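Local coordinates for transcriptional regulator (Actinomyces oris, PDB 5V8C), which acts as a LytR-Cps2A-Psr family phosphotransferase that mediates glycosylation of a cell wall-anchored protein, at residues G93-N96 with T97-L101; L147-A150 with G151-L155; D159-A162 with L163-R167; D184-Q187 with R188-Q191. All coordinates share one frame; numbering follows the deposited sequence.

Contact 1: residues G93-N96 with T97-L101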
loop_
_atom_site.group_PDB
_atom_site.type_symbol
_atom_site.label_atom_id
_atom_site.label_comp_id
_atom_site.label_asym_id
_atom_site.label_seq_id
_atom_site.Cartn_x
_atom_site.Cartn_y
_atom_site.Cartn_z
ATOM N N GLY A 93 13.121 1.103 11.309
ATOM C CA GLY A 93 12.395 2.365 11.216
ATOM C C GLY A 93 11.994 2.772 9.812
ATOM O O GLY A 93 12.622 2.344 8.843
ATOM N N PRO A 94 10.966 3.648 9.679
ATOM C CA PRO A 94 10.544 4.107 8.340
ATOM C C PRO A 94 11.668 4.734 7.535
ATOM O O PRO A 94 11.629 4.684 6.310
ATOM C CB PRO A 94 9.465 5.147 8.645
ATOM C CG PRO A 94 9.704 5.555 10.074
ATOM C CD PRO A 94 10.156 4.286 10.733
ATOM N N GLN A 95 12.667 5.318 8.220
ATOM C CA GLN A 95 13.823 5.942 7.576
ATOM C C GLN A 95 14.567 4.936 6.705
ATOM O O GLN A 95 15.022 5.286 5.619
ATOM C CB GLN A 95 14.767 6.565 8.618
ATOM C CG GLN A 95 15.908 7.375 8.001
ATOM C CD GLN A 95 15.414 8.562 7.208
ATOM O OE1 GLN A 95 14.923 9.539 7.768
ATOM N NE2 GLN A 95 15.522 8.501 5.886
ATOM N N ASN A 96 14.641 3.680 7.158
ATOM C CA ASN A 96 15.305 2.613 6.419
ATOM C C ASN A 96 14.530 2.216 5.173
ATOM O O ASN A 96 15.148 2.004 4.133
ATOM C CB ASN A 96 15.566 1.407 7.305
ATOM C CG ASN A 96 16.558 0.458 6.698
ATOM O OD1 ASN A 96 17.615 0.866 6.196
ATOM N ND2 ASN A 96 16.203 -0.818 6.666
ATOM N N THR A 97 13.187 2.133 5.270
ATOM C CA THR A 97 12.303 1.841 4.131
ATOM C C THR A 97 12.387 2.968 3.087
ATOM O O THR A 97 12.530 2.679 1.898
ATOM C CB THR A 97 10.856 1.632 4.600
ATOM O OG1 THR A 97 10.846 0.671 5.652
ATOM C CG2 THR A 97 9.940 1.172 3.479
ATOM N N VAL A 98 12.324 4.239 3.539
ATOM C CA VAL A 98 12.445 5.424 2.685
ATOM C C VAL A 98 13.809 5.389 1.946
ATOM O O VAL A 98 13.859 5.572 0.726
ATOM C CB VAL A 98 12.223 6.730 3.508
ATOM C CG1 VAL A 98 12.816 7.947 2.815
ATOM C CG2 VAL A 98 10.741 6.958 3.793
ATOM N N ASN A 99 14.890 5.070 2.677
ATOM C CA ASN A 99 16.227 4.976 2.117
ATOM C C ASN A 99 16.390 3.787 1.169
ATOM O O ASN A 99 16.944 3.960 0.086
ATOM C CB ASN A 99 17.274 4.957 3.228
ATOM C CG ASN A 99 17.417 6.272 3.966
ATOM O OD1 ASN A 99 16.849 7.302 3.593
ATOM N ND2 ASN A 99 18.177 6.263 5.045
ATOM N N ALA A 100 15.873 2.600 1.550
ATOM C CA ALA A 100 15.932 1.381 0.738
ATOM C C ALA A 100 15.264 1.555 -0.629
ATOM O O ALA A 100 15.878 1.235 -1.644
ATOM C CB ALA A 100 15.308 0.212 1.486
ATOM N N LEU A 101 14.037 2.113 -0.663
ATOM C CA LEU A 101 13.302 2.364 -1.907
ATOM C C LEU A 101 14.072 3.249 -2.886
ATOM O O LEU A 101 14.031 3.019 -4.098
ATOM C CB LEU A 101 11.921 2.947 -1.614
ATOM C CG LEU A 101 10.920 1.948 -1.059
ATOM C CD1 LEU A 101 9.617 2.609 -0.778
ATOM C CD2 LEU A 101 10.727 0.761 -2.009
#

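Contact 2: residues L147-A150 with G151-L155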
loop_
_atom_site.group_PDB
_atom_site.type_symbol
_atom_site.label_atom_id
_atom_site.label_comp_id
_atom_site.label_asym_id
_atom_site.label_seq_id
_atom_site.Cartn_x
_atom_site.Cartn_y
_atom_site.Cartn_z
ATOM N N LEU A 147 -14.447 -16.369 5.304
ATOM C CA LEU A 147 -15.462 -15.928 4.355
ATOM C C LEU A 147 -16.174 -17.166 3.845
ATOM O O LEU A 147 -15.578 -17.960 3.121
ATOM C CB LEU A 147 -14.840 -15.081 3.226
ATOM C CG LEU A 147 -14.114 -13.796 3.682
ATOM C CD1 LEU A 147 -13.444 -13.091 2.511
ATOM C CD2 LEU A 147 -15.061 -12.839 4.390
ATOM N N SER A 148 -17.409 -17.394 4.323
ATOM C CA SER A 148 -18.148 -18.627 4.054
ATOM C C SER A 148 -18.738 -18.730 2.638
ATOM O O SER A 148 -19.050 -19.843 2.199
ATOM C CB SER A 148 -19.221 -18.862 5.112
ATOM O OG SER A 148 -20.249 -17.887 5.061
ATOM N N SER A 149 -18.849 -17.600 1.910
ATOM C CA SER A 149 -19.434 -17.618 0.565
ATOM C C SER A 149 -18.782 -16.652 -0.407
ATOM O O SER A 149 -18.203 -15.649 0.002
ATOM C CB SER A 149 -20.933 -17.345 0.632
ATOM O OG SER A 149 -21.188 -16.118 1.294
ATOM N N ALA A 150 -18.900 -16.950 -1.704
ATOM C CA ALA A 150 -18.376 -16.086 -2.759
ATOM C C ALA A 150 -19.348 -14.919 -3.033
ATOM O O ALA A 150 -20.532 -15.025 -2.704
ATOM C CB ALA A 150 -18.151 -16.897 -4.028
ATOM N N GLY A 151 -18.830 -13.826 -3.606
ATOM C CA GLY A 151 -19.621 -12.657 -3.988
ATOM C C GLY A 151 -19.219 -11.344 -3.344
ATOM O O GLY A 151 -18.135 -11.236 -2.761
ATOM N N ARG A 152 -20.085 -10.319 -3.462
ATOM C CA ARG A 152 -19.864 -9.012 -2.829
ATOM C C ARG A 152 -19.982 -9.237 -1.323
ATOM O O ARG A 152 -20.829 -10.024 -0.901
ATOM C CB ARG A 152 -20.893 -7.980 -3.324
ATOM N N HIS A 153 -19.092 -8.655 -0.522
ATOM C CA HIS A 153 -19.104 -9.041 0.877
ATOM C C HIS A 153 -19.202 -7.928 1.912
ATOM O O HIS A 153 -19.605 -8.229 3.042
ATOM C CB HIS A 153 -17.890 -9.924 1.186
ATOM C CG HIS A 153 -18.243 -11.369 1.348
ATOM N ND1 HIS A 153 -17.833 -12.093 2.456
ATOM C CD2 HIS A 153 -18.999 -12.167 0.560
ATOM C CE1 HIS A 153 -18.324 -13.309 2.291
ATOM N NE2 HIS A 153 -19.051 -13.395 1.177
ATOM N N ARG A 154 -18.855 -6.673 1.571
ATOM C CA ARG A 154 -18.844 -5.579 2.561
ATOM C C ARG A 154 -18.046 -5.999 3.817
ATOM O O ARG A 154 -18.614 -6.449 4.813
ATOM C CB ARG A 154 -20.260 -5.062 2.896
ATOM C CG ARG A 154 -20.312 -3.911 3.915
ATOM C CD ARG A 154 -19.883 -2.574 3.349
ATOM N NE ARG A 154 -20.868 -2.022 2.420
ATOM C CZ ARG A 154 -20.638 -0.982 1.627
ATOM N NH1 ARG A 154 -19.458 -0.370 1.646
ATOM N NH2 ARG A 154 -21.582 -0.547 0.804
ATOM N N LEU A 155 -16.722 -5.946 3.698
ATOM C CA LEU A 155 -15.793 -6.345 4.736
ATOM C C LEU A 155 -15.642 -5.257 5.780
ATOM O O LEU A 155 -15.520 -4.084 5.447
ATOM C CB LEU A 155 -14.423 -6.677 4.120
ATOM C CG LEU A 155 -14.247 -8.082 3.551
ATOM C CD1 LEU A 155 -14.726 -8.152 2.121
ATOM C CD2 LEU A 155 -12.797 -8.478 3.563
#

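Contact 3: residues D159-A162 with L163-R167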
loop_
_atom_site.group_PDB
_atom_site.type_symbol
_atom_site.label_atom_id
_atom_site.label_comp_id
_atom_site.label_asym_id
_atom_site.label_seq_id
_atom_site.Cartn_x
_atom_site.Cartn_y
_atom_site.Cartn_z
ATOM N N ASP A 159 -11.997 -7.721 8.968
ATOM C CA ASP A 159 -12.084 -8.644 7.837
ATOM C C ASP A 159 -11.076 -8.255 6.781
ATOM O O ASP A 159 -10.280 -9.092 6.374
ATOM C CB ASP A 159 -13.496 -8.637 7.229
ATOM C CG ASP A 159 -14.545 -9.384 8.033
ATOM O OD1 ASP A 159 -14.188 -10.385 8.694
ATOM O OD2 ASP A 159 -15.729 -8.969 7.995
ATOM N N ALA A 160 -11.067 -6.966 6.385
ATOM C CA ALA A 160 -10.152 -6.407 5.387
ATOM C C ALA A 160 -8.685 -6.570 5.802
ATOM O O ALA A 160 -7.831 -6.905 4.970
ATOM C CB ALA A 160 -10.473 -4.946 5.161
ATOM N N LEU A 161 -8.410 -6.379 7.100
ATOM C CA LEU A 161 -7.078 -6.539 7.674
ATOM C C LEU A 161 -6.644 -8.005 7.622
ATOM O O LEU A 161 -5.500 -8.286 7.278
ATOM C CB LEU A 161 -7.059 -6.012 9.119
ATOM C CG LEU A 161 -5.690 -5.881 9.787
ATOM C CD1 LEU A 161 -4.847 -4.808 9.123
ATOM C CD2 LEU A 161 -5.847 -5.568 11.259
ATOM N N ALA A 162 -7.574 -8.934 7.912
ATOM C CA ALA A 162 -7.321 -10.370 7.849
ATOM C C ALA A 162 -7.046 -10.818 6.402
ATOM O O ALA A 162 -6.222 -11.699 6.180
ATOM C CB ALA A 162 -8.511 -11.127 8.412
ATOM N N LEU A 163 -7.719 -10.187 5.430
ATOM C CA LEU A 163 -7.570 -10.474 4.006
ATOM C C LEU A 163 -6.193 -10.037 3.476
ATOM O O LEU A 163 -5.528 -10.820 2.791
ATOM C CB LEU A 163 -8.713 -9.810 3.204
ATOM C CG LEU A 163 -8.958 -10.309 1.773
ATOM C CD1 LEU A 163 -9.023 -11.825 1.700
ATOM C CD2 LEU A 163 -10.240 -9.733 1.222
ATOM N N VAL A 164 -5.760 -8.804 3.805
ATOM C CA VAL A 164 -4.457 -8.309 3.373
ATOM C C VAL A 164 -3.312 -9.031 4.107
ATOM O O VAL A 164 -2.264 -9.270 3.510
ATOM C CB VAL A 164 -4.323 -6.761 3.425
ATOM C CG1 VAL A 164 -5.384 -6.080 2.569
ATOM C CG2 VAL A 164 -4.361 -6.232 4.849
ATOM N N ARG A 165 -3.527 -9.414 5.373
ATOM C CA ARG A 165 -2.518 -10.096 6.186
ATOM C C ARG A 165 -2.434 -11.593 5.907
ATOM O O ARG A 165 -1.488 -12.225 6.368
ATOM C CB ARG A 165 -2.817 -9.913 7.679
ATOM C CG ARG A 165 -2.311 -8.635 8.314
ATOM C CD ARG A 165 -2.515 -8.703 9.822
ATOM N NE ARG A 165 -3.903 -9.019 10.172
ATOM C CZ ARG A 165 -4.299 -9.483 11.353
ATOM N NH1 ARG A 165 -3.416 -9.697 12.320
ATOM N NH2 ARG A 165 -5.583 -9.736 11.577
ATOM N N SER A 166 -3.463 -12.175 5.264
ATOM C CA SER A 166 -3.585 -13.614 4.993
ATOM C C SER A 166 -2.265 -14.272 4.551
ATOM O O SER A 166 -1.927 -14.267 3.368
ATOM C CB SER A 166 -4.713 -13.882 3.999
ATOM O OG SER A 166 -5.127 -15.238 4.008
ATOM N N ARG A 167 -1.512 -14.808 5.532
ATOM C CA ARG A 167 -0.204 -15.434 5.319
ATOM C C ARG A 167 -0.349 -16.832 4.729
ATOM O O ARG A 167 0.304 -17.147 3.733
ATOM C CB ARG A 167 0.602 -15.469 6.627
#

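Contact 4: residues D184-Q187 with R188-Q191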
loop_
_atom_site.group_PDB
_atom_site.type_symbol
_atom_site.label_atom_id
_atom_site.label_comp_id
_atom_site.label_asym_id
_atom_site.label_seq_id
_atom_site.Cartn_x
_atom_site.Cartn_y
_atom_site.Cartn_z
ATOM N N ASP A 184 1.720 -18.704 -4.008
ATOM C CA ASP A 184 0.271 -18.651 -4.184
ATOM C C ASP A 184 -0.356 -17.659 -3.200
ATOM O O ASP A 184 -1.101 -16.779 -3.623
ATOM C CB ASP A 184 -0.353 -20.051 -4.034
ATOM C CG ASP A 184 -0.071 -21.010 -5.179
ATOM O OD1 ASP A 184 0.247 -20.532 -6.293
ATOM O OD2 ASP A 184 -0.208 -22.241 -4.971
ATOM N N GLY A 185 0.037 -17.758 -1.930
ATOM C CA GLY A 185 -0.413 -16.881 -0.855
ATOM C C GLY A 185 0.033 -15.439 -1.010
ATOM O O GLY A 185 -0.717 -14.521 -0.665
ATOM N N ALA A 186 1.255 -15.222 -1.536
ATOM C CA ALA A 186 1.768 -13.871 -1.786
ATOM C C ALA A 186 1.040 -13.236 -2.972
ATOM O O ALA A 186 0.788 -12.029 -2.950
ATOM C CB ALA A 186 3.265 -13.908 -2.043
ATOM N N GLN A 187 0.665 -14.053 -3.988
ATOM C CA GLN A 187 -0.093 -13.590 -5.155
ATOM C C GLN A 187 -1.522 -13.195 -4.754
ATOM O O GLN A 187 -1.997 -12.142 -5.180
ATOM C CB GLN A 187 -0.110 -14.643 -6.288
ATOM C CG GLN A 187 1.243 -14.915 -6.960
ATOM C CD GLN A 187 2.030 -13.679 -7.331
ATOM O OE1 GLN A 187 1.559 -12.803 -8.063
ATOM N NE2 GLN A 187 3.269 -13.604 -6.866
ATOM N N ARG A 188 -2.186 -14.012 -3.901
ATOM C CA ARG A 188 -3.527 -13.710 -3.387
ATOM C C ARG A 188 -3.496 -12.455 -2.503
ATOM O O ARG A 188 -4.493 -11.737 -2.440
ATOM C CB ARG A 188 -4.127 -14.889 -2.590
ATOM C CG ARG A 188 -4.200 -16.238 -3.316
ATOM C CD ARG A 188 -4.926 -16.200 -4.650
ATOM N NE ARG A 188 -4.017 -16.485 -5.762
ATOM C CZ ARG A 188 -3.792 -17.700 -6.257
ATOM N NH1 ARG A 188 -4.418 -18.756 -5.753
ATOM N NH2 ARG A 188 -2.943 -17.866 -7.263
ATOM N N ARG A 189 -2.349 -12.200 -1.821
ATOM C CA ARG A 189 -2.141 -11.032 -0.959
ATOM C C ARG A 189 -2.050 -9.748 -1.775
ATOM O O ARG A 189 -2.735 -8.780 -1.452
ATOM C CB ARG A 189 -0.892 -11.198 -0.085
ATOM C CG ARG A 189 -1.203 -11.605 1.348
ATOM C CD ARG A 189 0.046 -12.044 2.091
ATOM N NE ARG A 189 0.515 -13.356 1.638
ATOM C CZ ARG A 189 1.474 -14.058 2.233
ATOM N NH1 ARG A 189 2.072 -13.589 3.321
ATOM N NH2 ARG A 189 1.837 -15.239 1.750
ATOM N N SER A 190 -1.230 -9.742 -2.849
ATOM C CA SER A 190 -1.075 -8.575 -3.723
ATOM C C SER A 190 -2.394 -8.259 -4.425
ATOM O O SER A 190 -2.739 -7.090 -4.595
ATOM C CB SER A 190 0.034 -8.806 -4.745
ATOM O OG SER A 190 -0.265 -9.904 -5.590
ATOM N N GLN A 191 -3.147 -9.316 -4.780
ATOM C CA GLN A 191 -4.458 -9.240 -5.412
ATOM C C GLN A 191 -5.484 -8.693 -4.400
ATOM O O GLN A 191 -6.228 -7.761 -4.722
ATOM C CB GLN A 191 -4.842 -10.632 -5.943
ATOM C CG GLN A 191 -6.299 -10.831 -6.334
ATOM C CD GLN A 191 -6.601 -12.304 -6.428
ATOM O OE1 GLN A 191 -6.827 -12.988 -5.419
ATOM N NE2 GLN A 191 -6.533 -12.843 -7.636
#

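Contact 1: residues G93-N96 with T97-L101
The amides of Q95 and N99 meet at an angle, their planes 38° apart, rather than stacking. N99 OD1 lies close to the plane of the Q95 amide and accepts a bent hydrogen bond from Q95 NE2 at 2.9 Å; seen from N99, that donor stands 45° out of the carbonyl plane and so misses the lone pairs. This is an i to i+4 side-chain bond on the first turns of helix 94-105, for which G93 is the N-cap. A bend at chi2 of Q95 (62°) turns its amide along the helix toward N99, while the CG of N99 sits beside its own backbone N and comes within 3.1 Å of Q95 O. The other end of the Q95 amide is also held, since OE1 accepts from A10 N. With an alanine at N99, Q95 NE2 would probably lose this acceptor and the amide would turn more freely. Beneath the amides, the helix is tied by V98 N to P94 O (2.9 Å) and by N99 N to Q95 O (3.0 Å). T97, V98 and L101 face the central sheet, all three touching strand 23-28. N96 turns another way, giving ND2 to T89 O, and N96 O accepts from A100 N at 2.7 Å with A100 CB 3.2 Å from the same oxygen.

Contact 2: residues L147-A150 with G151-L155
H153 extends its ring back toward L147 and S149, across the loop that leads into its own segment. From CB the side chain runs toward the L147-A150 backbone, and the ring is the part that makes the contact. On the ND1 side it meets leucine: L147 CD2 lies 3.5 Å from H153 ND1, in an oblique position, and L147 CB is 4.0 Å from CE1. The two side chains pass alongside each other, pointing in opposite directions. On the other branch, H153 CD2 is 3.6 Å from S149 O; further out, CE1 comes within 3.3 Å of the same oxygen. At the tip, NE2 stands 2.7 Å from S149 O and shares a weak hydrogen bond of 3.5 Å with S149 OG, in which either group could be the donor. The serine hydroxyl gets there by lying between its backbone N and carbonyl carbon (chi1 56°). The loop joins parts of two small antiparallel sheets: L147, at the end of strand 145-147, bonds through its backbone to V138 on strand 138-140, while G151, in the weakly bonded strand 151-152, is backbone-bonded to V134. Most of the loop is at the protein surface, but L147 is buried. At G151 the backbone takes angles (phi 121°, psi -167°) at which any beta carbon would run into A150 O. A150 O itself lies off the imidazole edge, near the ring plane, 4.5 Å from H153 NE2.

Contact 3: residues D159-A162 with L163-R167
L161 and R165 slant across one another one turn apart, on the last turns of helix 157-165. The isobutyl group lies against the arginine head: CD2 of L161 sits 3.8 Å above one face of the guanidinium, offset toward its rim, and L161 CG is 3.6 Å from R165 NE. Two torsions bring this about, with CG of L161 anti to its backbone N (chi1 -170°) and the R165 chain bent at chi3 (-53°), which folds the head back over the preceding turn. L161 O receives both the backbone N of R165, at 3.0 Å, and a weak bond of 3.4 Å from R165 NE. With alanine in place of R165, L161 CG and CD2 would probably lose the guanidinium beside them, and L161 O its weak second donor. M117 of helix 117-126 touches both side chains. Away from this pair, L163 and A162 pack on L145, whereas V164 touches T193 and V196 of helix 182-208. A162 O takes a hydrogen bond from T143 OG1. Where the helix gives way to loop, CB of S166 lies 3.4 Å from A162 O, and S166 OG is hydrogen-bonded to D140 OD2.

Contact 4: residues D184-Q187 with R188-Q191
Hydrogen bonds from R189 and S190 to carbonyls of the preceding turn dominate this stretch near the start of the long helix 182-208. G185 O is gripped twice by R189: the backbone N reaches it at 3.1 Å and NE at 2.9 Å, from opposite faces of the carbonyl plane. The NE bond is almost perfectly straight (179°) and lies in the guanidinium plane, yet meets the carbonyl from above, so the guanidinium stands edge-on to the G185 carbonyl, its rotation fixed by that bond. Q187 O is likewise shared, taking S190 OG at 2.9 Å and Q191 N at 3.1 Å, both from the same face. A chi1 of 62° swings the serine hydroxyl back over the preceding turn to make its bond. Charge enters more loosely. D184 OD1 and R188 NH2 are 4.3 Å apart, with the oxygen well out of the guanidinium plane; any attraction is probably electrostatic only, with no N-H pointing at the oxygen. A bound phosphate, probably from the crystallisation liquor, lies about 5 Å from the R189 side chain. By packing, the doubly bent R188 curls over D184 O, which sits above one face of its guanidinium and 3.2 Å from R188 CG.

In the fold
All four contacts are local and follow each other in series, with no nesting or crossing. Contact 1 lies on helix 94-105, which packs on the central mixed sheet; its centre is about 36 Å from that of contact 2, on opposite sides of the chain's centre. Contact 2 closes the short loop between strands 145-147 and 151-152, and the chain then runs directly into helix 157-165; L155 CD2 of contact 2 packs 3.7 Å from L163 CD2 of contact 3. After the strands 170-173 and 176-178, the chain returns in helix 182-208, and contact 4 meets the end of contact 3: S166 O lies 3.1 Å from R189 NE.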